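Side-chain contacts in ATP phosphoribosyltransferase regulatory subunit (Bacillus halodurans, PDB 3OD1), which probably acts as the regulatory partner of HisG in the first step of histidine biosynthesis and may allow feedback control by histidine: residues G58-I63 and M85-A90; L68-D73 and T78-P83; M176-N181 and T211-R216. All blocks are in the same frame, centred on the assembly; numbering follows the deposited sequence.

Contact 1 of 3, residues G58-I63 and M85-A90; sequences GVVSAI and MTAPIA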
loop_
_atom_site.group_PDB
_atom_site.type_symbol
_atom_site.label_atom_id
_atom_site.label_comp_id
_atom_site.label_asym_id
_atom_site.label_seq_id
_atom_site.Cartn_x
_atom_site.Cartn_y
_atom_site.Cartn_z
ATOM N N GLY B 58 12.615 11.661 11.157
ATOM C CA GLY B 58 13.762 11.405 10.299
ATOM C C GLY B 58 15.017 11.107 11.103
ATOM O O GLY B 58 15.670 10.081 10.902
ATOM N N VAL B 59 15.346 11.994 12.037
ATOM C CA VAL B 59 16.576 11.854 12.814
ATOM C C VAL B 59 16.612 10.657 13.772
ATOM O O VAL B 59 17.666 10.057 13.968
ATOM C CB VAL B 59 16.919 13.148 13.601
ATOM C CG1 VAL B 59 17.249 14.294 12.640
ATOM C CG2 VAL B 59 15.771 13.533 14.520
ATOM N N VAL B 60 15.483 10.298 14.376
ATOM C CA VAL B 60 15.514 9.211 15.362
ATOM C C VAL B 60 15.372 7.838 14.711
ATOM O O VAL B 60 15.411 6.811 15.384
ATOM C CB VAL B 60 14.457 9.395 16.473
ATOM C CG1 VAL B 60 14.719 10.689 17.221
ATOM C CG2 VAL B 60 13.048 9.382 15.884
ATOM N N SER B 61 15.205 7.828 13.395
ATOM C CA SER B 61 15.161 6.583 12.633
ATOM C C SER B 61 16.492 5.835 12.713
ATOM O O SER B 61 17.556 6.452 12.866
ATOM C CB SER B 61 14.834 6.880 11.166
ATOM O OG SER B 61 14.990 5.720 10.373
ATOM N N ALA B 62 16.431 4.511 12.602
ATOM C CA ALA B 62 17.638 3.686 12.559
ATOM C C ALA B 62 18.390 3.864 11.241
ATOM O O ALA B 62 19.574 3.556 11.143
ATOM C CB ALA B 62 17.289 2.214 12.765
ATOM N N ILE B 63 17.685 4.352 10.226
ATOM C CA ILE B 63 18.263 4.587 8.905
ATOM C C ILE B 63 19.228 5.762 8.958
ATOM O O ILE B 63 18.898 6.814 9.502
ATOM C CB ILE B 63 17.152 4.853 7.859
ATOM C CG1 ILE B 63 16.094 3.757 7.962
ATOM C CG2 ILE B 63 17.730 4.892 6.452
ATOM C CD1 ILE B 63 16.669 2.351 7.942
HETATM N N MSE B 85 9.122 1.916 9.505
HETATM C CA MSE B 85 7.843 1.980 10.212
HETATM C C MSE B 85 7.972 2.027 11.740
HETATM O O MSE B 85 6.999 2.329 12.440
HETATM C CB MSE B 85 6.922 0.833 9.780
HETATM C CG MSE B 85 6.233 1.084 8.409
HETATM SE SE MSE B 85 5.181 2.739 8.399
HETATM C CE MSE B 85 3.803 2.255 9.695
ATOM N N THR B 86 9.164 1.738 12.252
ATOM C CA THR B 86 9.361 1.699 13.697
ATOM C C THR B 86 9.264 3.093 14.329
ATOM O O THR B 86 8.553 3.286 15.321
ATOM C CB THR B 86 10.692 1.036 14.091
ATOM O OG1 THR B 86 10.749 -0.285 13.536
ATOM C CG2 THR B 86 10.808 0.956 15.617
ATOM N N ALA B 87 9.970 4.066 13.766
ATOM C CA ALA B 87 9.902 5.419 14.316
ATOM C C ALA B 87 8.499 6.048 14.148
ATOM O O ALA B 87 7.970 6.681 15.078
ATOM C CB ALA B 87 11.014 6.304 13.741
ATOM N N PRO B 88 7.872 5.862 12.969
ATOM C CA PRO B 88 6.484 6.332 12.872
ATOM C C PRO B 88 5.576 5.624 13.874
ATOM O O PRO B 88 4.712 6.271 14.455
ATOM C CB PRO B 88 6.099 6.006 11.419
ATOM C CG PRO B 88 7.420 6.136 10.676
ATOM C CD PRO B 88 8.446 5.557 11.642
ATOM N N ILE B 89 5.780 4.332 14.108
ATOM C CA ILE B 89 4.932 3.647 15.079
ATOM C C ILE B 89 5.201 4.178 16.500
ATOM O O ILE B 89 4.282 4.317 17.297
ATOM C CB ILE B 89 5.065 2.117 14.986
ATOM C CG1 ILE B 89 4.296 1.618 13.753
ATOM C CG2 ILE B 89 4.544 1.453 16.259
ATOM C CD1 ILE B 89 4.519 0.168 13.434
ATOM N N ALA B 90 6.453 4.507 16.796
ATOM C CA ALA B 90 6.772 5.089 18.099
ATOM C C ALA B 90 6.029 6.416 18.284
ATOM O O ALA B 90 5.466 6.681 19.354
ATOM C CB ALA B 90 8.276 5.282 18.255
#

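Contact 2 of 3, residues L68-D73 and T78-P83; sequences LFKLLD and TLVLRP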
loop_
_atom_site.group_PDB
_atom_site.type_symbol
_atom_site.label_atom_id
_atom_site.label_comp_id
_atom_site.label_asym_id
_atom_site.label_seq_id
_atom_site.Cartn_x
_atom_site.Cartn_y
_atom_site.Cartn_z
ATOM N N LEU B 68 18.546 8.763 3.996
ATOM C CA LEU B 68 17.172 9.255 4.063
ATOM C C LEU B 68 16.784 9.934 2.761
ATOM O O LEU B 68 17.605 10.646 2.170
ATOM C CB LEU B 68 17.001 10.237 5.220
ATOM C CG LEU B 68 17.246 9.683 6.626
ATOM C CD1 LEU B 68 17.293 10.815 7.626
ATOM C CD2 LEU B 68 16.152 8.686 6.989
ATOM N N PHE B 69 15.547 9.700 2.303
ATOM C CA PHE B 69 15.008 10.476 1.193
ATOM C C PHE B 69 14.422 11.776 1.740
ATOM O O PHE B 69 13.279 11.815 2.227
ATOM C CB PHE B 69 13.937 9.697 0.411
ATOM C CG PHE B 69 13.622 10.291 -0.949
ATOM C CD1 PHE B 69 13.117 11.582 -1.063
ATOM C CD2 PHE B 69 13.822 9.560 -2.107
ATOM C CE1 PHE B 69 12.828 12.134 -2.311
ATOM C CE2 PHE B 69 13.527 10.108 -3.365
ATOM C CZ PHE B 69 13.044 11.396 -3.460
ATOM N N LYS B 70 15.212 12.841 1.646
ATOM C CA LYS B 70 14.796 14.166 2.083
ATOM C C LYS B 70 14.167 14.979 0.961
ATOM O O LYS B 70 14.504 14.806 -0.218
ATOM C CB LYS B 70 16.004 14.935 2.646
ATOM C CG LYS B 70 16.632 14.312 3.883
ATOM C CD LYS B 70 17.986 14.948 4.194
ATOM C CE LYS B 70 18.698 14.241 5.342
ATOM N NZ LYS B 70 19.822 15.084 5.900
ATOM N N LEU B 71 13.249 15.868 1.336
ATOM C CA LEU B 71 12.682 16.851 0.409
ATOM C C LEU B 71 12.225 18.076 1.178
ATOM O O LEU B 71 11.914 17.991 2.369
ATOM C CB LEU B 71 11.481 16.274 -0.363
ATOM C CG LEU B 71 10.337 15.761 0.520
ATOM C CD1 LEU B 71 8.968 16.192 -0.012
ATOM C CD2 LEU B 71 10.433 14.244 0.697
ATOM N N LEU B 72 12.161 19.214 0.494
ATOM C CA LEU B 72 11.577 20.423 1.075
ATOM C C LEU B 72 10.087 20.555 0.768
ATOM O O LEU B 72 9.650 20.318 -0.367
ATOM C CB LEU B 72 12.289 21.669 0.559
ATOM C CG LEU B 72 13.782 21.786 0.863
ATOM C CD1 LEU B 72 14.308 23.083 0.264
ATOM C CD2 LEU B 72 14.029 21.739 2.364
ATOM N N ASP B 73 9.308 20.943 1.775
ATOM C CA ASP B 73 7.917 21.271 1.523
ATOM C C ASP B 73 7.847 22.710 1.023
ATOM O O ASP B 73 8.879 23.347 0.803
ATOM C CB ASP B 73 7.021 21.025 2.742
ATOM C CG ASP B 73 7.341 21.931 3.916
ATOM O OD1 ASP B 73 8.007 22.970 3.731
ATOM O OD2 ASP B 73 6.904 21.598 5.039
ATOM N N THR B 78 12.097 20.647 5.959
ATOM C CA THR B 78 12.592 19.398 5.399
ATOM C C THR B 78 11.737 18.239 5.877
ATOM O O THR B 78 11.571 18.029 7.084
ATOM C CB THR B 78 14.046 19.122 5.796
ATOM O OG1 THR B 78 14.859 20.259 5.465
ATOM C CG2 THR B 78 14.563 17.884 5.063
ATOM N N LEU B 79 11.185 17.498 4.923
ATOM C CA LEU B 79 10.456 16.282 5.227
ATOM C C LEU B 79 11.277 15.095 4.735
ATOM O O LEU B 79 12.216 15.260 3.952
ATOM C CB LEU B 79 9.077 16.293 4.547
ATOM C CG LEU B 79 8.194 17.537 4.768
ATOM C CD1 LEU B 79 6.831 17.370 4.097
ATOM C CD2 LEU B 79 8.023 17.872 6.254
ATOM N N VAL B 80 10.923 13.903 5.202
ATOM C CA VAL B 80 11.443 12.676 4.634
ATOM C C VAL B 80 10.277 11.822 4.155
ATOM O O VAL B 80 9.185 11.875 4.722
ATOM C CB VAL B 80 12.281 11.864 5.652
ATOM C CG1 VAL B 80 13.454 12.681 6.147
ATOM C CG2 VAL B 80 11.421 11.403 6.816
ATOM N N LEU B 81 10.504 11.077 3.078
ATOM C CA LEU B 81 9.660 9.941 2.755
ATOM C C LEU B 81 10.031 8.899 3.795
ATOM O O LEU B 81 11.210 8.628 4.000
ATOM C CB LEU B 81 9.950 9.451 1.332
ATOM C CG LEU B 81 9.518 10.420 0.219
ATOM C CD1 LEU B 81 9.879 9.915 -1.196
ATOM C CD2 LEU B 81 8.014 10.706 0.308
ATOM N N ARG B 82 9.043 8.335 4.481
ATOM C CA ARG B 82 9.349 7.496 5.635
ATOM C C ARG B 82 10.417 6.434 5.360
ATOM O O ARG B 82 10.293 5.597 4.443
ATOM C CB ARG B 82 8.100 6.853 6.206
ATOM C CG ARG B 82 7.381 6.037 5.203
ATOM C CD ARG B 82 6.520 5.009 5.869
ATOM N NE ARG B 82 5.776 4.266 4.866
ATOM C CZ ARG B 82 4.493 4.455 4.607
ATOM N NH1 ARG B 82 3.805 5.344 5.298
ATOM N NH2 ARG B 82 3.896 3.722 3.684
ATOM N N PRO B 83 11.483 6.467 6.168
ATOM C CA PRO B 83 12.589 5.524 6.028
ATOM C C PRO B 83 12.265 4.154 6.626
ATOM O O PRO B 83 12.864 3.149 6.225
ATOM C CB PRO B 83 13.730 6.214 6.801
ATOM C CG PRO B 83 13.043 7.115 7.765
ATOM C CD PRO B 83 11.820 7.597 7.047
HETATM O O HOH W 1 13.841 7.932 3.557
#

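Contact 3 of 3, residues M176-N181 and T211-R216; sequences MDVVGN and TIDKSR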
loop_
_atom_site.group_PDB
_atom_site.type_symbol
_atom_site.label_atom_id
_atom_site.label_comp_id
_atom_site.label_asym_id
_atom_site.label_seq_id
_atom_site.Cartn_x
_atom_site.Cartn_y
_atom_site.Cartn_z
HETATM N N MSE B 176 34.393 -3.004 25.774
HETATM C CA MSE B 176 34.721 -2.074 26.859
HETATM C C MSE B 176 35.694 -2.674 27.859
HETATM O O MSE B 176 36.724 -2.071 28.185
HETATM C CB MSE B 176 33.467 -1.632 27.610
HETATM C CG MSE B 176 32.704 -0.525 26.923
HETATM SE SE MSE B 176 33.779 1.076 26.623
HETATM C CE MSE B 176 32.657 1.860 25.240
ATOM N N ASP B 177 35.367 -3.855 28.364
ATOM C CA ASP B 177 36.180 -4.413 29.427
ATOM C C ASP B 177 37.629 -4.561 28.987
ATOM O O ASP B 177 38.538 -4.564 29.823
ATOM C CB ASP B 177 35.635 -5.748 29.913
ATOM C CG ASP B 177 36.233 -6.147 31.239
ATOM O OD1 ASP B 177 36.043 -5.393 32.217
ATOM O OD2 ASP B 177 36.897 -7.196 31.298
ATOM N N VAL B 178 37.845 -4.661 27.676
ATOM C CA VAL B 178 39.196 -4.837 27.156
ATOM C C VAL B 178 39.898 -3.534 26.775
ATOM O O VAL B 178 41.070 -3.343 27.099
ATOM C CB VAL B 178 39.223 -5.783 25.951
ATOM C CG1 VAL B 178 40.606 -5.776 25.318
ATOM C CG2 VAL B 178 38.805 -7.197 26.372
ATOM N N VAL B 179 39.197 -2.640 26.088
ATOM C CA VAL B 179 39.838 -1.413 25.619
ATOM C C VAL B 179 39.554 -0.199 26.512
ATOM O O VAL B 179 40.235 0.821 26.416
ATOM C CB VAL B 179 39.506 -1.111 24.136
ATOM C CG1 VAL B 179 39.935 -2.279 23.255
ATOM C CG2 VAL B 179 38.030 -0.809 23.957
ATOM N N GLY B 180 38.548 -0.320 27.374
ATOM C CA GLY B 180 38.275 0.669 28.406
ATOM C C GLY B 180 37.944 2.081 27.950
ATOM O O GLY B 180 37.757 2.976 28.777
ATOM N N ASN B 181 37.867 2.287 26.639
ATOM C CA ASN B 181 37.611 3.613 26.084
ATOM C C ASN B 181 36.519 3.559 25.024
ATOM O O ASN B 181 36.606 2.775 24.081
ATOM C CB ASN B 181 38.897 4.194 25.491
ATOM C CG ASN B 181 38.749 5.642 25.062
ATOM O OD1 ASN B 181 37.640 6.139 24.870
ATOM N ND2 ASN B 181 39.877 6.330 24.910
ATOM N N THR B 211 48.543 -10.136 26.021
ATOM C CA THR B 211 48.402 -11.332 25.199
ATOM C C THR B 211 47.061 -12.027 25.421
ATOM O O THR B 211 46.472 -12.569 24.483
ATOM C CB THR B 211 49.560 -12.324 25.441
ATOM O OG1 THR B 211 49.517 -13.358 24.451
ATOM C CG2 THR B 211 49.466 -12.945 26.832
ATOM N N ILE B 212 46.577 -12.005 26.660
ATOM C CA ILE B 212 45.290 -12.608 26.987
ATOM C C ILE B 212 44.148 -11.747 26.450
ATOM O O ILE B 212 43.101 -12.263 26.057
ATOM C CB ILE B 212 45.120 -12.818 28.513
ATOM C CG1 ILE B 212 44.529 -14.200 28.804
ATOM C CG2 ILE B 212 44.264 -11.716 29.128
ATOM C CD1 ILE B 212 44.487 -14.555 30.278
ATOM N N ASP B 213 44.362 -10.436 26.421
ATOM C CA ASP B 213 43.334 -9.510 25.975
ATOM C C ASP B 213 43.149 -9.519 24.460
ATOM O O ASP B 213 42.021 -9.438 23.966
ATOM C CB ASP B 213 43.621 -8.101 26.488
ATOM C CG ASP B 213 43.209 -7.925 27.928
ATOM O OD1 ASP B 213 42.564 -8.851 28.464
ATOM O OD2 ASP B 213 43.518 -6.875 28.527
ATOM N N LYS B 214 44.250 -9.619 23.721
ATOM C CA LYS B 214 44.157 -9.739 22.274
ATOM C C LYS B 214 43.402 -11.015 21.920
ATOM O O LYS B 214 42.604 -11.035 20.980
ATOM C CB LYS B 214 45.542 -9.715 21.624
ATOM C CG LYS B 214 46.220 -8.359 21.709
ATOM C CD LYS B 214 47.484 -8.268 20.865
ATOM C CE LYS B 214 48.094 -6.871 20.990
ATOM N NZ LYS B 214 49.310 -6.668 20.150
ATOM N N SER B 215 43.638 -12.069 22.699
ATOM C CA SER B 215 42.986 -13.359 22.475
ATOM C C SER B 215 41.486 -13.289 22.731
ATOM O O SER B 215 40.700 -13.921 22.026
ATOM C CB SER B 215 43.604 -14.442 23.359
ATOM O OG SER B 215 44.996 -14.543 23.129
ATOM N N ARG B 216 41.097 -12.543 23.759
ATOM C CA ARG B 216 39.689 -12.364 24.065
ATOM C C ARG B 216 39.003 -11.705 22.871
ATOM O O ARG B 216 38.073 -12.268 22.298
ATOM C CB ARG B 216 39.501 -11.530 25.338
ATOM C CG ARG B 216 40.069 -12.178 26.609
ATOM C CD ARG B 216 39.266 -11.775 27.847
ATOM N NE ARG B 216 39.594 -10.429 28.309
ATOM C CZ ARG B 216 38.746 -9.607 28.928
ATOM N NH1 ARG B 216 39.159 -8.405 29.307
ATOM N NH2 ARG B 216 37.488 -9.969 29.159
#

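Contact 1 of 3, residues G58-I63 and M85-A90
The methyl of A87 is the point on which this small contact turns: CB of A87 sits 4.3 Å from CG2 of V60 and equally far, 4.3 Å, from CA of S61. A87 directs its side chain at the place where helix 54-60 gives out, and a side chain no larger than a methyl is consistent with CA atoms of S61 and A87 only 5.6 Å apart. The closer side is here, at the buried pair A87 and S61, although the two segments share little surface (75 Å²) and no polar bond joins them directly.

A polar brace runs beside it. S61 carries its OG anti to the backbone N (chi1 171°), where it accepts the N-H of I63 at 3.0 Å from N of I63 to OG of S61 and closes an ST turn. The same hydroxyl is hydrogen-bonded to OD1 of D84, while OD2 of D84 takes the backbone N of A87. One carboxylate thus ties the turn after the first helix to the opening turn of the second.

The looser side lies at V60, which is partly exposed and gives A87 a single methyl. The second subunit touches this flank at one point, M9 on V60.

Within the fold, A87 also packs on V57 of helix 54-60; I89 rests on strand 104-113 of the large mixed sheet, and helix 303-306 of the same chain touches V60, T86 and A90.

Contact 2 of 3, residues L68-D73 and T78-P83
The ring of F69 carries a methyl of L81 over the centre of one face: CD1 of L81 lies 3.7 Å from the ring centroid, 14° off the normal, a CH-pi contact. The anti placement of CG relative to N in F69 (chi1 -164°) lays the ring alongside L81, so that a face, not an edge, meets CD1. Q116 of the same chain and L51 of the second subunit are further neighbours of the ring. With an alanine here, the methyl of L81 would probably lose its aromatic cover and a gap open beside L51 of the other chain. On this face, CD2 of L71 reaches CG of L81 at 4.0 Å, and L71 also packs on L71 of the second subunit.

The two strands form an antiparallel beta hairpin, with strand 78-81 central in a three-stranded sheet. L71 and L79 are a hydrogen-bonded pair, N of L71 to O of L79 at 2.9 Å and N of L79 to O of L71 at 2.7 Å. L81 N donates to F69 O, but a water bridges the return path, accepting from F69 N and donating to L81 O, both at 2.8 Å.

K70 with V80 and L72 with T78 are non-hydrogen-bonded pairs on the opposite face; the amine of K70 leads off to D65. Where the strands part, CD2 of L68 presses tightly on CB of P83 at 3.5 Å. At the turn, CB of D73 meets CD1 of L79 at 3.9 Å, while OD1 of D73 receives the N-H groups of Q75 and N77.

Contact 3 of 3, residues M176-N181 and T211-R216
R216 reaches across from helix 211-220 to two residues near the C-terminal end of helix 168-179, D177 and V178, and it treats them quite differently. The ionic part lies around the rim of its guanidinium. NH1 of R216 donates to OD2 of D177 at 3.2 Å, with an N-H...O angle of 155°. The acceptor lies close to the guanidinium plane, yet seen from the carboxylate the donor arrives on the anti side and out of plane; the two flat groups stand 81° to each other. It is a one-pronged salt bridge rather than a side-on pairing of two oxygens with two nitrogens. A second edge position is taken within the helix itself: NE of R216 is weakly bonded to OD1 of D213, 3.4 Å away. The remaining nitrogen, NH2, is hydrogen-bonded to O of L236.

The van der Waals part is supplied by V178, the buried residue of the group. Its CG2 lies over one face of the guanidinium, displaced toward the rim, and comes within 3.2 Å of NH1 of R216 and 3.5 Å of CZ of R216. Bends at chi2 and at chi3, the latter -78°, bring this face of the arginine over the valine. With CG1 anti to its backbone N, V178 places that other methyl 4.0 Å from CB of D213; L209 packs against V178 as well.

Both helices belong to a largely helical region between strands 162-167 and 265-268, consistent with the insertion of histidyl-tRNA synthetases.

D177 and D213 keep OD2 and OD1 6.5 Å apart with one arginine joining them, so its positive charge would be expected to offset their mutual repulsion, while bonds at NH1 and NH2, with a weak one at NE, would be expected to limit its rotation.

How the contacts relate
Along the chain, contact 2 is nested inside the loop that contact 1 closes: helix 54-60 leads to the 69-72/78-81 hairpin, which leads on to helix 86-94. Their centres are 12 Å apart and they touch, P83 packing on S61 and I63, so hairpin and helices form one compact unit. Contact 3 follows later in sequence, its centre 34 Å from that of contact 1 and 42 Å from that of contact 2, with nearest atoms about 19 Å from contact 1 and about 25 Å from contact 2. It joins helices of a peripheral region. All three fall within the synthetase-like part of the protein, two touched by the second subunit, the third not.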